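Local coordinates for protein putative GntR-family transcriptional regulator (Bordetella bronchiseptica RB50, PDB 3CNV) that probably regulates transcription as a GntR-family repressor or activator, its UTRA domain, the part crystallised here, being expected to sense a small-molecule effector, at residues Phe5-Pro10 with His156-Leu161; Leu128-Arg133 with Arg147-Thr152. One frame throughout, in Å; residues are numbered along the deposited sequence.

Contact 1. Residues Phe5-Pro10 with His156-Leu161; sequences FLRLAP and HYRNSL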
ATOM      1  N   PHE C   5      -6.337  -5.746   9.052  1.00 10.87           N
ATOM      2  CA  PHE C   5      -5.511  -6.175   7.902  1.00 11.50           C
ATOM      3  C   PHE C   5      -6.187  -7.041   6.904  1.00 13.35           C
ATOM      4  O   PHE C   5      -5.699  -7.225   5.794  1.00 16.13           O
ATOM      5  CB  PHE C   5      -4.268  -6.921   8.336  1.00 12.92           C
ATOM      6  CG  PHE C   5      -3.260  -6.075   9.035  1.00 12.17           C
ATOM      7  CD1 PHE C   5      -2.758  -4.942   8.438  1.00  9.83           C
ATOM      8  CD2 PHE C   5      -2.735  -6.472  10.258  1.00 14.65           C
ATOM      9  CE1 PHE C   5      -1.824  -4.208   9.037  1.00 10.63           C
ATOM     10  CE2 PHE C   5      -1.708  -5.695  10.876  1.00  7.74           C
ATOM     11  CZ  PHE C   5      -1.305  -4.561  10.289  1.00  8.82           C
ATOM     12  N   LEU C   6      -7.337  -7.557   7.289  1.00 13.14           N
ATOM     13  CA  LEU C   6      -8.060  -8.546   6.463  1.00 12.93           C
ATOM     14  C   LEU C   6      -8.447  -7.956   5.133  1.00 12.56           C
ATOM     15  O   LEU C   6      -9.130  -6.948   5.124  1.00 10.47           O
ATOM     16  CB  LEU C   6      -9.319  -9.036   7.240  1.00 14.12           C
ATOM     17  CG  LEU C   6     -10.095 -10.180   6.550  1.00 16.26           C
ATOM     18  CD1 LEU C   6      -9.248 -11.422   6.542  1.00 16.29           C
ATOM     19  CD2 LEU C   6     -11.421 -10.459   7.224  1.00 15.48           C
ATOM     20  N   ARG C   7      -8.091  -8.626   4.018  1.00 11.22           N
ATOM     21  CA  ARG C   7      -8.319  -8.078   2.674  1.00 12.95           C
ATOM     22  C   ARG C   7      -9.354  -8.899   1.899  1.00 14.15           C
ATOM     23  O   ARG C   7      -9.610  -8.704   0.730  1.00 12.71           O
ATOM     24  CB  ARG C   7      -6.991  -8.041   1.877  1.00 11.87           C
ATOM     25  CG  ARG C   7      -6.005  -7.065   2.352  1.00 15.54           C
ATOM     26  CD  ARG C   7      -6.601  -5.651   2.366  1.00 18.08           C
ATOM     27  NE  ARG C   7      -5.516  -4.838   2.736  1.00 21.71           N
ATOM     28  CZ  ARG C   7      -4.429  -4.656   1.973  1.00 24.73           C
ATOM     29  NH1 ARG C   7      -4.318  -5.269   0.774  1.00 27.85           N
ATOM     30  NH2 ARG C   7      -3.434  -3.917   2.442  1.00 22.36           N
ATOM     31  N   LEU C   8     -10.031  -9.777   2.627  1.00 18.12           N
ATOM     32  CA  LEU C   8     -11.132 -10.549   2.038  1.00 19.70           C
ATOM     33  C   LEU C   8     -12.298  -9.659   1.601  1.00 20.27           C
ATOM     34  O   LEU C   8     -12.747  -8.750   2.305  1.00 19.73           O
ATOM     35  CB  LEU C   8     -11.607 -11.649   2.970  1.00 22.33           C
ATOM     36  CG  LEU C   8     -11.026 -13.046   2.708  1.00 28.08           C
ATOM     37  CD1 LEU C   8     -12.036 -13.995   3.226  1.00 31.09           C
ATOM     38  CD2 LEU C   8     -10.780 -13.410   1.232  1.00 34.16           C
ATOM     39  N   ALA C   9     -12.718  -9.872   0.368  1.00 17.97           N
ATOM     40  CA  ALA C   9     -13.813  -9.124  -0.214  1.00 15.93           C
ATOM     41  C   ALA C   9     -14.667 -10.053  -1.031  1.00 14.82           C
ATOM     42  O   ALA C   9     -14.149 -10.998  -1.653  1.00 12.51           O
ATOM     43  CB  ALA C   9     -13.287  -8.004  -1.085  1.00 15.97           C
ATOM     44  N   PRO C  10     -15.995  -9.812  -1.044  1.00 15.07           N
ATOM     45  CA  PRO C  10     -16.769 -10.746  -1.805  1.00 14.90           C
ATOM     46  C   PRO C  10     -16.684 -10.549  -3.287  1.00 15.34           C
ATOM     47  O   PRO C  10     -16.476  -9.434  -3.779  1.00 13.86           O
ATOM     48  CB  PRO C  10     -18.251 -10.490  -1.328  1.00 15.13           C
ATOM     49  CG  PRO C  10     -18.270  -9.117  -0.844  1.00 15.27           C
ATOM     50  CD  PRO C  10     -16.853  -8.884  -0.262  1.00 14.29           C
ATOM     51  N   HIS C 156     -12.244 -12.894  -2.597  1.00 13.26           N
ATOM     52  CA  HIS C 156     -10.896 -12.648  -3.112  1.00 13.36           C
ATOM     53  C   HIS C 156     -10.160 -11.795  -2.087  1.00 14.42           C
ATOM     54  O   HIS C 156     -10.780 -11.197  -1.207  1.00 15.58           O
ATOM     55  CB  HIS C 156     -10.929 -11.977  -4.534  1.00 13.77           C
ATOM     56  CG  HIS C 156     -11.677 -10.676  -4.599  1.00 15.62           C
ATOM     57  ND1 HIS C 156     -13.025 -10.633  -4.864  1.00 15.59           N
ATOM     58  CD2 HIS C 156     -11.292  -9.386  -4.388  1.00 15.92           C
ATOM     59  CE1 HIS C 156     -13.445  -9.378  -4.815  1.00 16.91           C
ATOM     60  NE2 HIS C 156     -12.426  -8.601  -4.509  1.00 12.87           N
ATOM     61  N   TYR C 157      -8.848 -11.721  -2.257  1.00 12.65           N
ATOM     62  CA  TYR C 157      -7.993 -10.787  -1.516  1.00 12.56           C
ATOM     63  C   TYR C 157      -7.774  -9.545  -2.401  1.00 12.69           C
ATOM     64  O   TYR C 157      -7.228  -9.616  -3.446  1.00 12.51           O
ATOM     65  CB  TYR C 157      -6.665 -11.515  -1.181  1.00 12.27           C
ATOM     66  CG  TYR C 157      -5.574 -10.741  -0.533  1.00 12.47           C
ATOM     67  CD1 TYR C 157      -5.150 -11.093   0.723  1.00 15.20           C
ATOM     68  CD2 TYR C 157      -4.932  -9.725  -1.175  1.00 15.03           C
ATOM     69  CE1 TYR C 157      -4.164 -10.446   1.367  1.00 11.91           C
ATOM     70  CE2 TYR C 157      -3.875  -8.987  -0.501  1.00 14.99           C
ATOM     71  CZ  TYR C 157      -3.495  -9.398   0.765  1.00 14.40           C
ATOM     72  OH  TYR C 157      -2.447  -8.748   1.430  1.00 16.91           O
ATOM     73  N   ARG C 158      -8.231  -8.418  -1.910  1.00 14.39           N
ATOM     74  CA  ARG C 158      -8.188  -7.115  -2.585  1.00 16.00           C
ATOM     75  C   ARG C 158      -6.928  -6.403  -2.228  1.00 15.25           C
ATOM     76  O   ARG C 158      -6.564  -6.354  -1.066  1.00 18.38           O
ATOM     77  CB  ARG C 158      -9.408  -6.244  -2.214  1.00 16.37           C
ATOM     78  CG  ARG C 158      -9.410  -5.781  -0.743  1.00 25.53           C
ATOM     79  CD  ARG C 158     -10.668  -4.944  -0.388  1.00 32.93           C
ATOM     80  NE  ARG C 158     -10.711  -4.527   1.007  1.00 36.37           N
ATOM     81  CZ  ARG C 158      -9.732  -3.888   1.680  1.00 43.59           C
ATOM     82  NH1 ARG C 158      -8.528  -3.611   1.136  1.00 40.92           N
ATOM     83  NH2 ARG C 158      -9.969  -3.565   2.944  1.00 44.75           N
ATOM     84  N   ASN C 159      -6.228  -5.891  -3.231  1.00 14.58           N
ATOM     85  CA  ASN C 159      -4.982  -5.179  -3.001  1.00 15.79           C
ATOM     86  C   ASN C 159      -4.872  -3.990  -3.959  1.00 15.87           C
ATOM     87  O   ASN C 159      -4.926  -4.182  -5.176  1.00 16.49           O
ATOM     88  CB  ASN C 159      -3.726  -6.070  -3.205  1.00 13.90           C
ATOM     89  CG  ASN C 159      -2.456  -5.479  -2.547  1.00 16.69           C
ATOM     90  OD1 ASN C 159      -2.518  -4.731  -1.548  1.00 15.36           O
ATOM     91  ND2 ASN C 159      -1.308  -5.905  -3.051  1.00 15.98           N
ATOM     92  N   SER C 160      -4.625  -2.802  -3.410  1.00 15.12           N
ATOM     93  CA  SER C 160      -4.283  -1.649  -4.234  1.00 17.45           C
ATOM     94  C   SER C 160      -2.814  -1.401  -4.118  1.00 17.98           C
ATOM     95  O   SER C 160      -2.235  -1.459  -3.003  1.00 17.17           O
ATOM     96  CB  SER C 160      -5.002  -0.365  -3.769  1.00 18.18           C
ATOM     97  OG  SER C 160      -6.372  -0.466  -4.094  1.00 28.88           O
ATOM     98  N   LEU C 161      -2.237  -1.067  -5.256  1.00 16.73           N
ATOM     99  CA  LEU C 161      -0.798  -0.860  -5.349  1.00 16.71           C
ATOM    100  C   LEU C 161      -0.495   0.515  -5.926  1.00 17.40           C
ATOM    101  O   LEU C 161      -1.092   0.923  -6.897  1.00 12.83           O
ATOM    102  CB  LEU C 161      -0.179  -1.878  -6.306  1.00 17.37           C
ATOM    103  CG  LEU C 161      -0.280  -3.377  -6.026  1.00 20.16           C
ATOM    104  CD1 LEU C 161      -1.701  -3.926  -6.440  1.00 21.70           C
ATOM    105  CD2 LEU C 161       0.777  -4.026  -6.902  1.00 17.44           C
TER
HETATM  106  O   HOH W   1      -1.003  -3.454   0.604  1.00 28.81           O
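Ala9 and His156 are the hydrogen-bonded pair of a two-stranded antiparallel sheet, in which strand 8-10 near the N-terminus meets the C-terminal strand 155-161 of this UTRA-family protein. Ala9 N gives its hydrogen to His156 O at 2.8 Å, and His156 N returns one to Ala9 O. Two residues on, past the non-hydrogen-bonded pair Leu8 and Tyr157, Arg158 N reaches Arg7 O in an almost straight bond (N-H...O 173°), although Arg7 already lies outside strand 8-10.

The polar side-chain bonds belong to Arg7. Its chain bends at chi2 (-57°), turning the guanidinium along strand 155-161, where NH1 is shared by two acceptors: Arg158 O, met on a lone pair at 3.1 Å, and Asn159 OD1, approached from above its carbonyl plane. A water joins Arg7 NH2 to Asn159 OD1, so a flat, many-donor group fits here. The Tyr157 hydroxyl turns to Glu105 and to Asn159 of the second subunit, whose strand extends the sheet.

Packing uses the aliphatic part of Arg7. Its CB sits over the centre of the Tyr157 ring, 3.6 Å from the centroid, a CH-pi contact. One guanidinium face of Arg158 lies over Arg7 CD, with Arg158 NH1 3.1 Å from it; the guanidinium planes, 9° apart, do not stack, and the nearest charged atoms are Arg7 NE and Arg158 NH1 at 3.6 Å. Their acceptors, for Arg158 NH1 Asn162 O of the fourth subunit, probably offset the repulsion. Small Ala9 lets the His156 imidazole, tied to Asp11 through ND1, close in until Ala9 CB is 3.6 Å from His156 NE2.

Contact 2. Residues Leu128-Arg133 with Arg147-Thr152; sequences LLQVDR and RGLYLT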
ATOM      1  N   LEU C 128      -6.030 -23.298  -2.041  1.00 12.99           N
ATOM      2  CA  LEU C 128      -6.263 -22.277  -1.003  1.00 12.99           C
ATOM      3  C   LEU C 128      -5.183 -21.207  -1.169  1.00 12.95           C
ATOM      4  O   LEU C 128      -4.057 -21.476  -1.685  1.00 13.12           O
ATOM      5  CB  LEU C 128      -6.154 -22.858   0.422  1.00 11.84           C
ATOM      6  CG  LEU C 128      -6.999 -24.065   0.763  1.00 13.25           C
ATOM      7  CD1 LEU C 128      -6.668 -24.600   2.226  1.00 10.31           C
ATOM      8  CD2 LEU C 128      -8.512 -23.721   0.623  1.00 12.86           C
ATOM      9  N   LEU C 129      -5.553 -20.009  -0.784  1.00 12.54           N
ATOM     10  CA  LEU C 129      -4.647 -18.835  -0.724  1.00 14.05           C
ATOM     11  C   LEU C 129      -4.017 -18.818   0.674  1.00 15.62           C
ATOM     12  O   LEU C 129      -4.698 -18.791   1.693  1.00 14.92           O
ATOM     13  CB  LEU C 129      -5.347 -17.543  -0.996  1.00 11.91           C
ATOM     14  CG  LEU C 129      -4.510 -16.252  -0.908  1.00 15.36           C
ATOM     15  CD1 LEU C 129      -3.429 -16.206  -1.999  1.00 17.89           C
ATOM     16  CD2 LEU C 129      -5.344 -15.018  -0.905  1.00 17.28           C
ATOM     17  N   GLN C 130      -2.706 -18.979   0.695  1.00 14.95           N
ATOM     18  CA  GLN C 130      -1.967 -18.907   1.956  1.00 15.03           C
ATOM     19  C   GLN C 130      -1.366 -17.510   2.087  1.00 15.51           C
ATOM     20  O   GLN C 130      -0.680 -16.997   1.196  1.00 16.30           O
ATOM     21  CB  GLN C 130      -0.929 -20.017   2.081  1.00 14.94           C
ATOM     22  CG  GLN C 130      -0.012 -19.916   3.314  1.00 14.97           C
ATOM     23  CD  GLN C 130       0.897 -21.147   3.477  1.00 22.97           C
ATOM     24  OE1 GLN C 130       0.424 -22.258   3.642  1.00 24.20           O
ATOM     25  NE2 GLN C 130       2.178 -20.950   3.347  1.00 27.15           N
ATOM     26  N   VAL C 131      -1.702 -16.879   3.196  1.00 15.95           N
ATOM     27  CA  VAL C 131      -1.229 -15.537   3.562  1.00 14.23           C
ATOM     28  C   VAL C 131      -0.386 -15.691   4.851  1.00 15.29           C
ATOM     29  O   VAL C 131      -0.892 -15.900   5.953  1.00 14.75           O
ATOM     30  CB  VAL C 131      -2.382 -14.509   3.784  1.00 15.81           C
ATOM     31  CG1 VAL C 131      -1.797 -13.085   4.102  1.00 12.70           C
ATOM     32  CG2 VAL C 131      -3.383 -14.437   2.531  1.00 15.40           C
ATOM     33  N   ASP C 132       0.926 -15.603   4.704  1.00 15.01           N
ATOM     34  CA  ASP C 132       1.815 -15.606   5.858  1.00 16.25           C
ATOM     35  C   ASP C 132       2.184 -14.165   6.267  1.00 15.99           C
ATOM     36  O   ASP C 132       2.824 -13.452   5.509  1.00 18.64           O
ATOM     37  CB  ASP C 132       3.104 -16.406   5.526  1.00 17.68           C
ATOM     38  CG  ASP C 132       2.862 -17.921   5.472  1.00 22.13           C
ATOM     39  OD1 ASP C 132       2.146 -18.451   6.352  1.00 28.72           O
ATOM     40  OD2 ASP C 132       3.341 -18.586   4.517  1.00 27.69           O
ATOM     41  N   ARG C 133       1.806 -13.765   7.471  1.00 13.64           N
ATOM     42  CA  ARG C 133       1.933 -12.368   7.939  1.00 13.20           C
ATOM     43  C   ARG C 133       2.840 -12.257   9.171  1.00 12.73           C
ATOM     44  O   ARG C 133       2.764 -13.072  10.106  1.00 15.37           O
ATOM     45  CB  ARG C 133       0.537 -11.861   8.304  1.00 11.05           C
ATOM     46  CG  ARG C 133       0.482 -10.391   8.710  1.00 15.76           C
ATOM     47  CD  ARG C 133      -0.853  -9.931   9.186  1.00 13.72           C
ATOM     48  NE  ARG C 133      -1.870 -10.169   8.179  1.00 19.17           N
ATOM     49  CZ  ARG C 133      -3.161 -10.386   8.356  1.00 15.76           C
ATOM     50  NH1 ARG C 133      -3.692 -10.427   9.542  1.00 16.98           N
ATOM     51  NH2 ARG C 133      -3.913 -10.573   7.291  1.00 19.01           N
ATOM     52  N   ARG C 147      -0.490 -17.213  10.014  1.00 14.29           N
ATOM     53  CA  ARG C 147      -0.663 -17.883   8.795  1.00 15.18           C
ATOM     54  C   ARG C 147      -2.121 -18.188   8.546  1.00 14.70           C
ATOM     55  O   ARG C 147      -2.793 -18.907   9.322  1.00 12.84           O
ATOM     56  CB  ARG C 147       0.077 -19.195   8.733  1.00 17.21           C
ATOM     57  CG  ARG C 147      -0.248 -19.869   7.386  1.00 25.25           C
ATOM     58  CD  ARG C 147       0.373 -21.270   7.234  1.00 32.57           C
ATOM     59  NE  ARG C 147       0.538 -21.962   8.509  1.00 41.94           N
ATOM     60  CZ  ARG C 147      -0.388 -22.718   9.116  1.00 44.46           C
ATOM     61  NH1 ARG C 147      -1.591 -22.878   8.595  1.00 44.25           N
ATOM     62  NH2 ARG C 147      -0.090 -23.313  10.269  1.00 47.43           N
ATOM     63  N   GLY C 148      -2.613 -17.589   7.461  1.00 13.76           N
ATOM     64  CA  GLY C 148      -3.969 -17.758   7.081  1.00 12.19           C
ATOM     65  C   GLY C 148      -4.106 -18.651   5.851  1.00 13.95           C
ATOM     66  O   GLY C 148      -3.320 -18.612   4.919  1.00 13.21           O
ATOM     67  N   LEU C 149      -5.147 -19.432   5.860  1.00 13.46           N
ATOM     68  CA  LEU C 149      -5.486 -20.225   4.698  1.00 12.80           C
ATOM     69  C   LEU C 149      -6.911 -19.879   4.369  1.00 13.58           C
ATOM     70  O   LEU C 149      -7.809 -20.110   5.172  1.00 12.92           O
ATOM     71  CB  LEU C 149      -5.294 -21.743   4.959  1.00 13.92           C
ATOM     72  CG  LEU C 149      -3.866 -22.300   5.052  1.00 16.44           C
ATOM     73  CD1 LEU C 149      -3.987 -23.637   5.830  1.00 16.43           C
ATOM     74  CD2 LEU C 149      -3.182 -22.499   3.637  1.00 15.06           C
ATOM     75  N   TYR C 150      -7.078 -19.383   3.148  1.00 12.66           N
ATOM     76  CA  TYR C 150      -8.299 -18.794   2.672  1.00 12.78           C
ATOM     77  C   TYR C 150      -8.843 -19.611   1.539  1.00 12.68           C
ATOM     78  O   TYR C 150      -8.160 -19.960   0.573  1.00 10.53           O
ATOM     79  CB  TYR C 150      -8.063 -17.379   2.119  1.00 14.43           C
ATOM     80  CG  TYR C 150      -7.583 -16.322   3.092  1.00 15.42           C
ATOM     81  CD1 TYR C 150      -6.521 -16.542   3.957  1.00 19.61           C
ATOM     82  CD2 TYR C 150      -8.147 -15.075   3.089  1.00 22.81           C
ATOM     83  CE1 TYR C 150      -6.044 -15.515   4.809  1.00 21.73           C
ATOM     84  CE2 TYR C 150      -7.686 -14.032   3.956  1.00 25.06           C
ATOM     85  CZ  TYR C 150      -6.643 -14.283   4.823  1.00 19.33           C
ATOM     86  OH  TYR C 150      -6.215 -13.263   5.623  1.00 19.29           O
ATOM     87  N   LEU C 151     -10.125 -19.891   1.658  1.00 11.78           N
ATOM     88  CA  LEU C 151     -10.881 -20.521   0.559  1.00 12.85           C
ATOM     89  C   LEU C 151     -11.476 -19.348  -0.248  1.00 13.91           C
ATOM     90  O   LEU C 151     -12.301 -18.605   0.229  1.00 13.75           O
ATOM     91  CB  LEU C 151     -11.994 -21.394   1.097  1.00 12.82           C
ATOM     92  CG  LEU C 151     -12.913 -22.001   0.055  1.00 12.92           C
ATOM     93  CD1 LEU C 151     -12.050 -23.026  -0.761  1.00 12.35           C
ATOM     94  CD2 LEU C 151     -14.119 -22.618   0.747  1.00 14.23           C
ATOM     95  N   THR C 152     -10.964 -19.166  -1.451  1.00 14.66           N
ATOM     96  CA  THR C 152     -11.268 -18.003  -2.282  1.00 15.07           C
ATOM     97  C   THR C 152     -12.280 -18.309  -3.368  1.00 16.63           C
ATOM     98  O   THR C 152     -12.183 -17.810  -4.472  1.00 18.60           O
ATOM     99  CB  THR C 152      -9.971 -17.391  -2.888  1.00 15.04           C
ATOM    100  OG1 THR C 152      -9.284 -18.369  -3.653  1.00 15.28           O
ATOM    101  CG2 THR C 152      -9.086 -16.948  -1.842  1.00 14.42           C
TER
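Tyr150 and Leu129 form a hydrogen-bonded pair in the antiparallel beta hairpin of strands 127-137 and 141-150, neighbours in the six-stranded sheet of the UTRA domain. Two bonds of 2.9 Å join them, Leu129 N to Tyr150 O and Tyr150 N to Leu129 O. The next such pair, Val131 with Gly148, has an almost straight bond from Gly148 N to Val131 O (177°).

Followed outward, the Tyr150 side chain runs back along its own strand toward Gly148, with one face turned to Val131 of the partner strand. Its CB lies 4.1 Å from Leu129 CB. With CG anti to the carbonyl carbon (chi1 -64°), the ring swings toward Val131: CD1 touches Leu129 O, CE1 comes to 3.7 Å from Val131 CG2, and CZ meets the same methyl, which lies over the ring face in a CH-pi contact. The edge of the ring stands at Gly148, where absence of a side chain matters, since a CB there would collide with CE1. At the tip, OH approaches Arg133 NH2 without bonding; that guanidinium is held by Glu105 and Tyr89. A branched valine suits the spot against the ring face, offering one methyl.

The other face carries Gln130, Asp132, Arg147 and Leu149. Gln130 CB packs on Leu149 CD2 at 3.7 Å, while Gln130 NE2 bonds to Asp132 OD2, which also pairs with Arg108. Arg147 sends its guanidinium to Asp65 on strand 59-69. Asp132 lies alongside the Arg147 chain, OD1 against CG at 3.0 Å, but the charges stay beyond salt-bridge range: Asp132 OD1 to Arg147 NE is 4.4 Å.

Contact 2 is nested along the chain inside the large loop that contact 1 closes, since strand 8-10 comes before the six-stranded sheet and strand 155-161 directly follows strand 141-150. The two centres lie about 12 Å apart, and the small sheet of contact 1 covers the Tyr150 and Leu129 face of the hairpin: Leu8 CG is 3.5 Å from Tyr150 CD2, and Tyr157 CB is 3.8 Å from Leu129 CD2. Phe5 packs on Arg133 nearby, beside a citrate probably from the crystallisation liquor, which may mark the effector pocket. Both contacts also reach the second subunit, so chain ends, hairpin and the interface with that subunit are built together.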